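Local structure of galactan 1,3-beta-galactosidase (Phanerochaete chrysosporium, 7BYS) at residues 307-312 / 330-335; 355-360 / 395-400; 366-371 / 378-383. The protein probably hydrolyses beta-1,3-galactan as an exo-acting family 43 glycoside hydrolase, joined to a calcium-containing module that binds carbohydrate. One frame throughout, in Å; residues are numbered along the deposited sequence. Where two conformers were deposited one is given.

The three contacts lie in the carbohydrate-binding module and illustrate how a beta-sandwich uses different chemistry in different places. Contact 2 is buried core: an outermost strand of one sheet is joined to its neighbour by main-chain bonds and aliphatic side chains. Contact 3, a hairpin in the facing sheet, is only partly buried, with most of its valines inward and a glycan outside. These two touch across the sandwich. Contact 1, whose centre is about 14 Å from that of contact 2, belongs to the calcium site; largely buried too, though Lys330 is exposed, it reaches the same sheet as contact 2 but is held by metal coordination, without a hydrogen bond between its segments.

Contact 1: 307-312 / 330-335; sequences YEAENG and KAVGYL. With CA (calcium ion), chain F.
The calcium site of the carbohydrate-binding module brings the carboxylate of Glu310 up against the main-chain carbonyl of Lys330. No hydrogen bond links the two segments; the ion does the joining. Glu310 belongs to the short 3-10 turn that follows strand 305-308, and it chelates the metal with both oxygens, OE1 at 2.5 Å and OE2 at 2.6 Å from the calcium. With chi1 at 61° its CG lies over the main chain, flanked by N and C, and a bend at chi2 swings the carboxylate onto the ion. Lys330 offers its backbone instead of its charge: its O coordinates the calcium at 2.4 Å, while the ammonium end of the side chain leads away. Only the root of that side chain stays close, with Lys330 CB 3.6 Å from Glu310 OE2, and the two side chains cross at about a right angle. Glu308 adds one oxygen, OE1, 2.3 Å from the metal. Beside the site, Val332 CG2 packs on Ala309 CB at 3.7 Å. Ser327 O and two oxygens of Asp422, O and OD1, complete a sevenfold shell. Glu310 OE1 and Lys330 O, both acceptors, come within 3.1 Å of each other, a proximity the shared cation makes tolerable; without it, the three gathered carboxylates would probably repel one another and the two segments would lose their main link.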
ATOM      1  N   TYR A 307       8.777 -23.860   5.247  1.00 10.67           N
ATOM      2  CA  TYR A 307       9.359 -24.563   6.389  1.00 12.41           C
ATOM      3  C   TYR A 307       8.620 -24.110   7.639  1.00 11.93           C
ATOM      4  O   TYR A 307       8.608 -22.913   7.946  1.00 12.14           O
ATOM      5  CB  TYR A 307      10.844 -24.226   6.540  1.00 12.48           C
ATOM      6  CG  TYR A 307      11.693 -24.583   5.338  1.00 13.12           C
ATOM      7  CD1 TYR A 307      11.810 -23.713   4.261  1.00 14.52           C
ATOM      8  CD2 TYR A 307      12.390 -25.790   5.282  1.00 15.17           C
ATOM      9  CE1 TYR A 307      12.591 -24.032   3.160  1.00 14.99           C
ATOM     10  CE2 TYR A 307      13.172 -26.115   4.186  1.00 15.39           C
ATOM     11  CZ  TYR A 307      13.264 -25.236   3.128  1.00 17.56           C
ATOM     12  OH  TYR A 307      14.041 -25.560   2.030  1.00 20.41           O
ATOM     13  N   GLU A 308       8.044 -25.053   8.377  1.00 11.28           N
ATOM     14  CA  GLU A 308       7.338 -24.718   9.607  1.00 11.87           C
ATOM     15  C   GLU A 308       8.330 -24.449  10.728  1.00 11.61           C
ATOM     16  O   GLU A 308       9.277 -25.214  10.924  1.00 12.36           O
ATOM     17  CB  GLU A 308       6.414 -25.864  10.015  1.00 12.37           C
ATOM     18  CG  GLU A 308       5.302 -26.165   9.016  1.00 12.86           C
ATOM     19  CD  GLU A 308       4.274 -25.056   8.885  1.00 14.89           C
ATOM     20  OE1 GLU A 308       4.125 -24.232   9.811  1.00 13.51           O
ATOM     21  OE2 GLU A 308       3.606 -25.007   7.838  1.00 14.05           O
ATOM     22  N   ALA A 309       8.112 -23.359  11.469  1.00 11.95           N
ATOM     23  CA  ALA A 309       9.002 -23.040  12.580  1.00 12.82           C
ATOM     24  C   ALA A 309       9.019 -24.156  13.618  1.00 10.95           C
ATOM     25  O   ALA A 309      10.070 -24.457  14.201  1.00 11.99           O
ATOM     26  CB  ALA A 309       8.579 -21.721  13.222  1.00 12.12           C
ATOM     27  N   GLU A 310       7.870 -24.796  13.845  1.00 10.99           N
ATOM     28  CA  GLU A 310       7.767 -25.816  14.878  1.00 12.31           C
ATOM     29  C   GLU A 310       8.531 -27.083  14.522  1.00 14.84           C
ATOM     30  O   GLU A 310       8.764 -27.910  15.408  1.00 16.18           O
ATOM     31  CB  GLU A 310       6.294 -26.108  15.195  1.00 14.35           C
ATOM     32  CG  GLU A 310       5.475 -26.629  14.021  1.00 11.78           C
ATOM     33  CD  GLU A 310       4.821 -25.527  13.199  1.00 13.14           C
ATOM     34  OE1 GLU A 310       5.302 -24.366  13.224  1.00 12.33           O
ATOM     35  OE2 GLU A 310       3.798 -25.835  12.555  1.00 13.56           O
ATOM     36  N   ASN A 311       8.926 -27.249  13.264  1.00 13.44           N
ATOM     37  CA  ASN A 311       9.788 -28.352  12.867  1.00 16.07           C
ATOM     38  C   ASN A 311      11.263 -28.004  12.979  1.00 19.96           C
ATOM     39  O   ASN A 311      12.112 -28.866  12.726  1.00 19.25           O
ATOM     40  CB  ASN A 311       9.451 -28.807  11.440  1.00 15.46           C
ATOM     41  CG  ASN A 311       8.088 -29.447  11.347  1.00 20.48           C
ATOM     42  OD1 ASN A 311       7.581 -29.992  12.329  1.00 29.81           O
ATOM     43  ND2 ASN A 311       7.482 -29.383  10.167  1.00 25.14           N
ATOM     44  N   GLY A 312      11.586 -26.774  13.365  1.00 16.93           N
ATOM     45  CA  GLY A 312      12.957 -26.374  13.566  1.00 16.03           C
ATOM     46  C   GLY A 312      13.478 -26.815  14.914  1.00 17.53           C
ATOM     47  O   GLY A 312      12.774 -27.409  15.731  1.00 18.64           O
ATOM     48  N   LYS A 330       0.460 -24.719  14.633  1.00 11.45           N
ATOM     49  CA  LYS A 330       1.500 -24.522  15.635  1.00 11.07           C
ATOM     50  C   LYS A 330       2.443 -23.404  15.210  1.00 11.27           C
ATOM     51  O   LYS A 330       2.608 -23.124  14.021  1.00  9.81           O
ATOM     52  CB  LYS A 330       2.316 -25.804  15.857  1.00 12.45           C
ATOM     53  CG  LYS A 330       1.485 -26.952  16.414  1.00 15.04           C
ATOM     54  CD  LYS A 330       2.318 -28.180  16.702  1.00 24.47           C
ATOM     55  CE  LYS A 330       1.419 -29.298  17.212  0.70 32.78           C
ATOM     56  NZ  LYS A 330       0.273 -28.767  18.010  0.70 31.22           N
ATOM     57  N   ALA A 331       3.060 -22.770  16.204  1.00 10.87           N
ATOM     58  CA  ALA A 331       4.077 -21.755  15.981  1.00 10.16           C
ATOM     59  C   ALA A 331       5.109 -21.890  17.091  1.00  9.49           C
ATOM     60  O   ALA A 331       4.917 -22.639  18.050  1.00 11.69           O
ATOM     61  CB  ALA A 331       3.474 -20.341  15.968  1.00 11.73           C
ATOM     62  N   VAL A 332       6.195 -21.136  16.972  1.00 10.29           N
ATOM     63  CA  VAL A 332       7.226 -21.085  18.005  1.00 10.37           C
ATOM     64  C   VAL A 332       7.086 -19.763  18.745  1.00 10.46           C
ATOM     65  O   VAL A 332       7.145 -18.685  18.135  1.00 11.11           O
ATOM     66  CB  VAL A 332       8.633 -21.262  17.420  1.00 10.28           C
ATOM     67  CG1 VAL A 332       9.687 -21.057  18.511  1.00 11.86           C
ATOM     68  CG2 VAL A 332       8.768 -22.648  16.812  1.00 12.96           C
ATOM     69  N   GLY A 333       6.870 -19.849  20.057  1.00 10.32           N
ATOM     70  CA  GLY A 333       6.784 -18.693  20.915  1.00 11.56           C
ATOM     71  C   GLY A 333       7.987 -18.587  21.839  1.00 12.75           C
ATOM     72  O   GLY A 333       8.917 -19.387  21.806  1.00 12.98           O
ATOM     73  N   TYR A 334       7.954 -17.550  22.668  1.00 11.87           N
ATOM     74  CA  TYR A 334       9.056 -17.259  23.583  1.00 14.04           C
ATOM     75  C   TYR A 334      10.389 -17.178  22.835  1.00 14.41           C
ATOM     76  O   TYR A 334      11.428 -17.675  23.286  1.00 14.19           O
ATOM     77  CB  TYR A 334       9.062 -18.207  24.791  0.52 14.34           C
ATOM     78  CG  TYR A 334       7.777 -18.100  25.607  0.52 14.77           C
ATOM     79  CD1 TYR A 334       6.589 -18.666  25.152  0.52 15.65           C
ATOM     80  CD2 TYR A 334       7.745 -17.405  26.810  0.52 18.93           C
ATOM     81  CE1 TYR A 334       5.414 -18.562  25.873  0.52 19.12           C
ATOM     82  CE2 TYR A 334       6.572 -17.298  27.543  0.52 19.20           C
ATOM     83  CZ  TYR A 334       5.411 -17.874  27.066  0.52 19.11           C
ATOM     84  OH  TYR A 334       4.243 -17.772  27.791  0.52 24.47           O
ATOM     85  N   LEU A 335      10.347 -16.563  21.653  1.00 10.67           N
ATOM     86  CA  LEU A 335      11.537 -16.293  20.864  1.00 12.15           C
ATOM     87  C   LEU A 335      12.114 -14.958  21.278  1.00 13.70           C
ATOM     88  O   LEU A 335      11.384 -14.017  21.602  1.00 12.57           O
ATOM     89  CB  LEU A 335      11.203 -16.227  19.375  1.00 13.48           C
ATOM     90  CG  LEU A 335      11.003 -17.578  18.706  1.00 11.64           C
ATOM     91  CD1 LEU A 335      10.503 -17.356  17.269  1.00 14.04           C
ATOM     92  CD2 LEU A 335      12.281 -18.423  18.734  1.00 13.94           C
TER
HETATM   93 CA    CA F 503       3.480 -23.390  11.859  1.00 10.41          CA

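Contact 2: 355-360 / 395-400; sequences VALYFA and VPVKLN
Val395 lies opposite Leu357, the two forming an antiparallel hydrogen-bonded pair. Leu357 N donates a hydrogen bond to Val395 O at 2.8 Å, almost straight (176°), and Val395 N returns one to Leu357 O. The two methyls of Val395 both reach the same ring carbon of Phe359, CG2 standing 3.7 Å from CE2, and the side chains cross at about a right angle. A chi1 of 66° tucks the Phe359 ring back over its own main chain, toward Val395. Pro396 comes next, facing Ala356 in a non-hydrogen-bonded pair, so its lack of an N-H costs no bond between these strands; its CA instead makes a CA-H...O contact with Val355 O at 3.4 Å. Val397 restores the hydrogen-bonded pattern with Val355, its N donating to Val355 O at 2.9 Å and its O accepting from Val355 N. Its CG1 also approaches Leu357 CD2 diagonally, at 4.2 Å. Leu399 then extends the apolar row: its CD1 lies 3.8 Å from Val355 CG2. Within the sheet, strand 352-360 has strand 420-426 along its other edge, where Ala356 bonds with Ile425, while strand 392-402 is outermost. Across the sandwich, Leu357, Val395 and Val397 all pack on Val381 of strand 379-383, whereas Ala356 and Pro396 face the other way, touching Asp288 and Val4 respectively.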
ATOM      1  N   VAL A 355      12.892 -14.234   1.567  1.00 10.41           N
ATOM      2  CA  VAL A 355      12.289 -15.160   2.513  1.00 12.55           C
ATOM      3  C   VAL A 355      11.162 -14.428   3.234  1.00 11.10           C
ATOM      4  O   VAL A 355      11.375 -13.350   3.795  1.00 11.42           O
ATOM      5  CB  VAL A 355      13.336 -15.697   3.510  1.00 11.21           C
ATOM      6  CG1 VAL A 355      12.705 -16.694   4.462  1.00 13.72           C
ATOM      7  CG2 VAL A 355      14.522 -16.335   2.757  1.00 13.74           C
ATOM      8  N   ALA A 356       9.973 -15.005   3.204  1.00 10.67           N
ATOM      9  CA  ALA A 356       8.832 -14.440   3.907  1.00  9.97           C
ATOM     10  C   ALA A 356       8.727 -15.068   5.290  1.00  8.92           C
ATOM     11  O   ALA A 356       8.687 -16.294   5.424  1.00 10.22           O
ATOM     12  CB  ALA A 356       7.542 -14.688   3.127  1.00 11.39           C
ATOM     13  N   LEU A 357       8.671 -14.226   6.311  1.00  8.28           N
ATOM     14  CA  LEU A 357       8.528 -14.670   7.693  1.00  9.34           C
ATOM     15  C   LEU A 357       7.065 -14.509   8.096  1.00 10.27           C
ATOM     16  O   LEU A 357       6.552 -13.385   8.133  1.00  8.94           O
ATOM     17  CB  LEU A 357       9.434 -13.861   8.622  1.00 11.44           C
ATOM     18  CG  LEU A 357      10.886 -13.629   8.197  1.00  9.06           C
ATOM     19  CD1 LEU A 357      11.627 -12.827   9.269  1.00 13.22           C
ATOM     20  CD2 LEU A 357      11.585 -14.938   7.907  1.00 12.50           C
ATOM     21  N   TYR A 358       6.396 -15.631   8.365  1.00  7.95           N
ATOM     22  CA  TYR A 358       5.002 -15.631   8.801  1.00  8.47           C
ATOM     23  C   TYR A 358       4.972 -15.670  10.323  1.00  9.16           C
ATOM     24  O   TYR A 358       5.512 -16.596  10.940  1.00 10.33           O
ATOM     25  CB  TYR A 358       4.255 -16.824   8.214  1.00  8.79           C
ATOM     26  CG  TYR A 358       3.916 -16.656   6.757  1.00  8.05           C
ATOM     27  CD1 TYR A 358       4.906 -16.694   5.774  1.00  9.85           C
ATOM     28  CD2 TYR A 358       2.601 -16.458   6.363  1.00 10.39           C
ATOM     29  CE1 TYR A 358       4.582 -16.509   4.429  1.00  9.51           C
ATOM     30  CE2 TYR A 358       2.272 -16.284   5.030  1.00  9.73           C
ATOM     31  CZ  TYR A 358       3.267 -16.304   4.081  1.00 10.35           C
ATOM     32  OH  TYR A 358       2.909 -16.127   2.761  1.00 11.81           O
ATOM     33  N   PHE A 359       4.353 -14.668  10.934  1.00  9.33           N
ATOM     34  CA  PHE A 359       4.412 -14.511  12.380  1.00  8.44           C
ATOM     35  C   PHE A 359       3.078 -13.960  12.874  1.00  8.17           C
ATOM     36  O   PHE A 359       2.284 -13.410  12.104  1.00  9.04           O
ATOM     37  CB  PHE A 359       5.536 -13.534  12.766  1.00 10.74           C
ATOM     38  CG  PHE A 359       5.266 -12.134  12.298  1.00 10.01           C
ATOM     39  CD1 PHE A 359       4.562 -11.249  13.099  1.00  9.33           C
ATOM     40  CD2 PHE A 359       5.639 -11.737  11.018  1.00 11.38           C
ATOM     41  CE1 PHE A 359       4.269  -9.978  12.652  1.00 10.81           C
ATOM     42  CE2 PHE A 359       5.353 -10.464  10.564  1.00 11.58           C
ATOM     43  CZ  PHE A 359       4.662  -9.585  11.382  1.00 11.34           C
ATOM     44  N   ALA A 360       2.842 -14.092  14.174  1.00  9.13           N
ATOM     45  CA  ALA A 360       1.728 -13.434  14.841  1.00  9.76           C
ATOM     46  C   ALA A 360       2.292 -12.524  15.919  1.00  9.51           C
ATOM     47  O   ALA A 360       3.199 -12.915  16.657  1.00 10.17           O
ATOM     48  CB  ALA A 360       0.778 -14.463  15.469  1.00 12.05           C
ATOM     49  N   VAL A 395       6.274 -10.770   6.620  1.00  9.13           N
ATOM     50  CA  VAL A 395       7.173  -9.702   6.190  1.00  9.17           C
ATOM     51  C   VAL A 395       8.394 -10.318   5.523  1.00  8.92           C
ATOM     52  O   VAL A 395       8.810 -11.424   5.898  1.00  9.91           O
ATOM     53  CB  VAL A 395       7.597  -8.783   7.351  1.00  9.19           C
ATOM     54  CG1 VAL A 395       6.413  -7.993   7.888  1.00 11.33           C
ATOM     55  CG2 VAL A 395       8.284  -9.581   8.462  1.00 10.75           C
ATOM     56  N   PRO A 396       9.011  -9.632   4.570  1.00  9.83           N
ATOM     57  CA  PRO A 396      10.099 -10.242   3.797  1.00  9.61           C
ATOM     58  C   PRO A 396      11.477  -9.809   4.257  1.00  9.46           C
ATOM     59  O   PRO A 396      11.673  -8.695   4.772  1.00 11.57           O
ATOM     60  CB  PRO A 396       9.839  -9.706   2.389  1.00 10.12           C
ATOM     61  CG  PRO A 396       9.336  -8.309   2.650  1.00 10.16           C
ATOM     62  CD  PRO A 396       8.484  -8.422   3.907  1.00  9.15           C
ATOM     63  N   VAL A 397      12.446 -10.695   4.045  1.00 10.41           N
ATOM     64  CA  VAL A 397      13.858 -10.393   4.251  1.00 11.61           C
ATOM     65  C   VAL A 397      14.659 -11.085   3.154  1.00  9.45           C
ATOM     66  O   VAL A 397      14.365 -12.226   2.784  1.00 11.91           O
ATOM     67  CB  VAL A 397      14.332 -10.764   5.678  1.00 13.22           C
ATOM     68  CG1 VAL A 397      14.225 -12.264   5.930  1.00 13.28           C
ATOM     69  CG2 VAL A 397      15.757 -10.268   5.916  1.00 15.33           C
ATOM     70  N   LYS A 398      15.646 -10.375   2.606  1.00 12.31           N
ATOM     71  CA  LYS A 398      16.483 -10.899   1.533  1.00 12.53           C
ATOM     72  C   LYS A 398      17.738 -11.513   2.146  1.00 13.46           C
ATOM     73  O   LYS A 398      18.521 -10.813   2.792  1.00 16.54           O
ATOM     74  CB  LYS A 398      16.859  -9.787   0.558  1.00 15.44           C
ATOM     75  CG  LYS A 398      17.251 -10.310  -0.824  1.00 24.41           C
ATOM     76  CD  LYS A 398      17.258  -9.188  -1.863  1.00 27.69           C
ATOM     77  CE  LYS A 398      18.192  -8.069  -1.438  1.00 36.92           C
ATOM     78  NZ  LYS A 398      17.535  -6.732  -1.525  1.00 40.36           N
ATOM     79  N   LEU A 399      17.916 -12.819   1.952  1.00 12.82           N
ATOM     80  CA  LEU A 399      19.001 -13.556   2.590  1.00 13.21           C
ATOM     81  C   LEU A 399      19.934 -14.158   1.548  1.00 16.05           C
ATOM     82  O   LEU A 399      19.483 -14.700   0.534  1.00 15.28           O
ATOM     83  CB  LEU A 399      18.448 -14.679   3.474  1.00 17.39           C
ATOM     84  CG  LEU A 399      17.531 -14.235   4.619  1.00 13.85           C
ATOM     85  CD1 LEU A 399      17.051 -15.422   5.422  1.00 17.52           C
ATOM     86  CD2 LEU A 399      18.229 -13.226   5.520  1.00 15.30           C
ATOM     87  N   ASN A 400      21.237 -14.095   1.827  1.00 20.98           N
ATOM     88  CA  ASN A 400      22.246 -14.746   0.995  1.00 21.83           C
ATOM     89  C   ASN A 400      22.438 -16.176   1.482  1.00 18.64           C
ATOM     90  O   ASN A 400      22.890 -16.397   2.610  1.00 23.49           O
ATOM     91  CB  ASN A 400      23.568 -13.985   1.066  1.00 22.81           C
ATOM     92  CG  ASN A 400      23.561 -12.726   0.220  1.00 33.46           C
ATOM     93  OD1 ASN A 400      22.931 -12.680  -0.837  1.00 41.00           O
ATOM     94  ND2 ASN A 400      24.247 -11.692   0.691  1.00 40.11           N
TER

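Contact 3: 366-371 / 378-383; sequences YRNVTV and SVLVDQ. With NAG (2-acetamido-2-deoxy-beta-D-glucopyranose), chain E.
Tyr366 presents its ring edge to Asp382, CD2 lying 4.2 Å from Asp382 CB, at the open end of a beta hairpin. Arg367 exchanges two main-chain bonds with Gln383, then sends its extended side chain away to a salt bridge with Asp363; it also belongs to the galactose-binding site. Asn368 carries the N-linked sugar, its ND2 bonded to C1 of the N-acetylglucosamine at 1.4 Å, while its OD1 is hydrogen-bonded to Asn416 ND2. Leu380 packs beside this linkage, its CD2 3.7 Å from the sugar's methyl carbon C8. Val369, on the other face, pairs with Val381; Gln383, straight beyond CG (chi2 175°), lays its amide along it, CD 3.6 Å from Val369 CG1. Thr370 meets Leu380 through CG2, 3.7 Å from CD1, and hydrogen-bonds through OG1 to Ser412 O. Val371, last of this segment, sets its CG2 3.8 Å from Val381 CG2. Gln383 OE1 accepts a hydrogen bond from Ala419 N, and an alanine here would probably leave that N-H without its acceptor and open a gap beside Val369. The hairpin divides its chemistry by face: Val369, Val371, Val381 and a buried amide, its OE1 satisfied, turn inward, while the glycan stands over Asn368 and Leu380.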
ATOM      1  N   TYR A 366       4.986  -2.746  17.443  1.00 11.55           N
ATOM      2  CA  TYR A 366       5.866  -3.615  16.678  1.00 11.81           C
ATOM      3  C   TYR A 366       6.772  -4.420  17.599  1.00 12.77           C
ATOM      4  O   TYR A 366       7.122  -3.995  18.702  1.00 12.41           O
ATOM      5  CB  TYR A 366       6.791  -2.776  15.801  1.00 11.62           C
ATOM      6  CG  TYR A 366       6.219  -2.342  14.477  1.00 12.62           C
ATOM      7  CD1 TYR A 366       4.936  -1.825  14.381  1.00 12.33           C
ATOM      8  CD2 TYR A 366       6.967  -2.462  13.315  1.00 12.64           C
ATOM      9  CE1 TYR A 366       4.419  -1.419  13.157  1.00 13.99           C
ATOM     10  CE2 TYR A 366       6.466  -2.058  12.090  1.00 15.36           C
ATOM     11  CZ  TYR A 366       5.193  -1.547  12.017  1.00 13.83           C
ATOM     12  OH  TYR A 366       4.702  -1.156  10.782  1.00 17.69           O
ATOM     13  N   ARG A 367       7.157  -5.595  17.124  1.00 10.43           N
ATOM     14  CA  ARG A 367       8.292  -6.338  17.648  1.00  9.82           C
ATOM     15  C   ARG A 367       9.338  -6.429  16.541  1.00 11.35           C
ATOM     16  O   ARG A 367       9.182  -5.853  15.462  1.00 11.02           O
ATOM     17  CB  ARG A 367       7.847  -7.723  18.121  1.00 10.87           C
ATOM     18  CG  ARG A 367       6.884  -7.673  19.290  1.00 11.19           C
ATOM     19  CD  ARG A 367       6.695  -9.052  19.865  1.00 15.52           C
ATOM     20  NE  ARG A 367       5.702  -9.055  20.933  1.00 14.10           N
ATOM     21  CZ  ARG A 367       5.519 -10.061  21.779  1.00 16.29           C
ATOM     22  NH1 ARG A 367       6.276 -11.152  21.706  1.00 16.62           N
ATOM     23  NH2 ARG A 367       4.578  -9.973  22.709  1.00 17.31           N
ATOM     24  N   ASN A 368      10.414  -7.159  16.804  1.00 12.29           N
ATOM     25  CA  ASN A 368      11.365  -7.479  15.746  1.00 12.79           C
ATOM     26  C   ASN A 368      12.015  -8.805  16.078  1.00 11.32           C
ATOM     27  O   ASN A 368      11.877  -9.328  17.183  1.00 11.88           O
ATOM     28  CB  ASN A 368      12.429  -6.399  15.601  1.00 16.93           C
ATOM     29  CG  ASN A 368      12.785  -5.832  16.902  1.00 18.76           C
ATOM     30  OD1 ASN A 368      13.426  -6.496  17.713  1.00 20.03           O
ATOM     31  ND2 ASN A 368      12.345  -4.607  17.154  1.00 23.53           N
ATOM     32  N   VAL A 369      12.723  -9.347  15.096  1.00 10.71           N
ATOM     33  CA  VAL A 369      13.365 -10.648  15.232  1.00 11.24           C
ATOM     34  C   VAL A 369      14.735 -10.572  14.571  1.00 13.12           C
ATOM     35  O   VAL A 369      14.883 -10.000  13.487  1.00 11.87           O
ATOM     36  CB  VAL A 369      12.485 -11.787  14.660  1.00 11.36           C
ATOM     37  CG1 VAL A 369      12.320 -11.665  13.141  1.00 10.62           C
ATOM     38  CG2 VAL A 369      13.055 -13.167  15.066  1.00 11.36           C
ATOM     39  N   THR A 370      15.744 -11.120  15.242  1.00 10.74           N
ATOM     40  CA  THR A 370      17.056 -11.259  14.625  1.00 10.19           C
ATOM     41  C   THR A 370      17.075 -12.495  13.731  1.00 11.20           C
ATOM     42  O   THR A 370      16.494 -13.535  14.062  1.00 12.02           O
ATOM     43  CB  THR A 370      18.141 -11.416  15.695  1.00 11.66           C
ATOM     44  OG1 THR A 370      17.872 -12.593  16.461  1.00 13.83           O
ATOM     45  CG2 THR A 370      18.195 -10.198  16.607  1.00 15.35           C
ATOM     46  N   VAL A 371      17.758 -12.377  12.593  1.00 11.04           N
ATOM     47  CA  VAL A 371      17.853 -13.444  11.602  1.00 12.99           C
ATOM     48  C   VAL A 371      19.325 -13.613  11.234  1.00 14.46           C
ATOM     49  O   VAL A 371      19.977 -12.654  10.799  1.00 13.71           O
ATOM     50  CB  VAL A 371      17.012 -13.148  10.345  1.00 12.94           C
ATOM     51  CG1 VAL A 371      17.088 -14.306   9.367  1.00 14.03           C
ATOM     52  CG2 VAL A 371      15.553 -12.861  10.713  1.00 13.46           C
ATOM     53  N   SER A 378      23.790 -11.099  12.363  1.00 15.05           N
ATOM     54  CA  SER A 378      22.339 -10.987  12.398  1.00 14.33           C
ATOM     55  C   SER A 378      21.883  -9.726  11.683  1.00 16.69           C
ATOM     56  O   SER A 378      22.575  -8.704  11.684  1.00 19.18           O
ATOM     57  CB  SER A 378      21.880 -10.863  13.849  1.00 21.21           C
ATOM     58  OG  SER A 378      21.835 -12.130  14.479  1.00 36.43           O
ATOM     59  N   VAL A 379      20.693  -9.797  11.091  1.00 15.92           N
ATOM     60  CA  VAL A 379      19.952  -8.602  10.712  1.00 15.60           C
ATOM     61  C   VAL A 379      18.659  -8.598  11.512  1.00 17.51           C
ATOM     62  O   VAL A 379      18.158  -9.651  11.917  1.00 15.46           O
ATOM     63  CB  VAL A 379      19.662  -8.509   9.196  1.00 14.45           C
ATOM     64  CG1 VAL A 379      20.961  -8.413   8.399  1.00 19.71           C
ATOM     65  CG2 VAL A 379      18.832  -9.678   8.747  1.00 15.46           C
ATOM     66  N   LEU A 380      18.124  -7.408  11.759  1.00 14.54           N
ATOM     67  CA  LEU A 380      16.907  -7.261  12.546  1.00 13.19           C
ATOM     68  C   LEU A 380      15.735  -6.973  11.620  1.00 15.88           C
ATOM     69  O   LEU A 380      15.796  -6.046  10.805  1.00 21.85           O
ATOM     70  CB  LEU A 380      17.078  -6.127  13.555  1.00 16.63           C
ATOM     71  CG  LEU A 380      16.028  -6.057  14.660  1.00 22.12           C
ATOM     72  CD1 LEU A 380      16.083  -7.298  15.547  1.00 24.48           C
ATOM     73  CD2 LEU A 380      16.251  -4.817  15.483  1.00 24.83           C
ATOM     74  N   VAL A 381      14.681  -7.779  11.728  1.00 13.58           N
ATOM     75  CA  VAL A 381      13.510  -7.661  10.863  1.00 11.43           C
ATOM     76  C   VAL A 381      12.332  -7.150  11.686  1.00 11.31           C
ATOM     77  O   VAL A 381      11.982  -7.741  12.713  1.00 12.44           O
ATOM     78  CB  VAL A 381      13.172  -8.999  10.185  1.00 11.99           C
ATOM     79  CG1 VAL A 381      11.962  -8.831   9.286  1.00 14.42           C
ATOM     80  CG2 VAL A 381      14.359  -9.502   9.363  1.00 16.10           C
ATOM     81  N   ASP A 382      11.712  -6.063  11.225  1.00 11.54           N
ATOM     82  CA  ASP A 382      10.565  -5.488  11.915  1.00 11.66           C
ATOM     83  C   ASP A 382       9.345  -6.382  11.747  1.00 13.31           C
ATOM     84  O   ASP A 382       9.063  -6.875  10.650  1.00 14.02           O
ATOM     85  CB  ASP A 382      10.213  -4.140  11.292  1.00 12.04           C
ATOM     86  CG  ASP A 382      11.251  -3.075  11.561  1.00 23.05           C
ATOM     87  OD1 ASP A 382      11.825  -3.065  12.670  1.00 25.01           O
ATOM     88  OD2 ASP A 382      11.472  -2.239  10.654  1.00 26.11           O
ATOM     89  N   GLN A 383       8.595  -6.553  12.838  1.00 10.83           N
ATOM     90  CA  GLN A 383       7.387  -7.376  12.871  1.00 10.87           C
ATOM     91  C   GLN A 383       6.220  -6.514  13.335  1.00  9.91           C
ATOM     92  O   GLN A 383       5.989  -6.349  14.548  1.00 10.38           O
ATOM     93  CB  GLN A 383       7.586  -8.600  13.765  1.00  9.86           C
ATOM     94  CG  GLN A 383       8.660  -9.521  13.224  1.00  9.65           C
ATOM     95  CD  GLN A 383       8.957 -10.676  14.156  1.00  9.97           C
ATOM     96  OE1 GLN A 383       9.276 -10.471  15.324  1.00 12.13           O
ATOM     97  NE2 GLN A 383       8.814 -11.893  13.656  1.00 11.32           N
TER
HETATM   98  C1  NAG E 502      12.555  -3.978  18.424  1.00 28.00           C
HETATM   99  C2  NAG E 502      12.771  -2.474  18.344  1.00 25.29           C
HETATM  100  C3  NAG E 502      12.755  -1.850  19.696  1.00 34.72           C
HETATM  101  C4  NAG E 502      11.503  -2.184  20.458  1.00 35.59           C
HETATM  102  C5  NAG E 502      11.299  -3.693  20.554  1.00 31.43           C
HETATM  103  C6  NAG E 502       9.968  -3.969  21.186  1.00 31.92           C
HETATM  104  C7  NAG E 502      14.152  -1.497  16.421  1.00 34.98           C
HETATM  105  C8  NAG E 502      15.499  -1.247  15.732  1.00 29.73           C
HETATM  106  N2  NAG E 502      14.093  -2.236  17.680  1.00 29.70           N
HETATM  107  O3  NAG E 502      12.842  -0.408  19.535  1.00 42.43           O
HETATM  108  O4  NAG E 502      11.578  -1.667  21.789  1.00 39.38           O
HETATM  109  O5  NAG E 502      11.324  -4.310  19.223  1.00 26.82           O
HETATM  110  O6  NAG E 502       9.817  -5.356  21.348  1.00 34.64           O
HETATM  111  O7  NAG E 502      13.154  -1.085  15.930  1.00 41.02           O
HETATM  112  O   HOH W   1      10.583  -3.174  15.166  1.00 20.51           O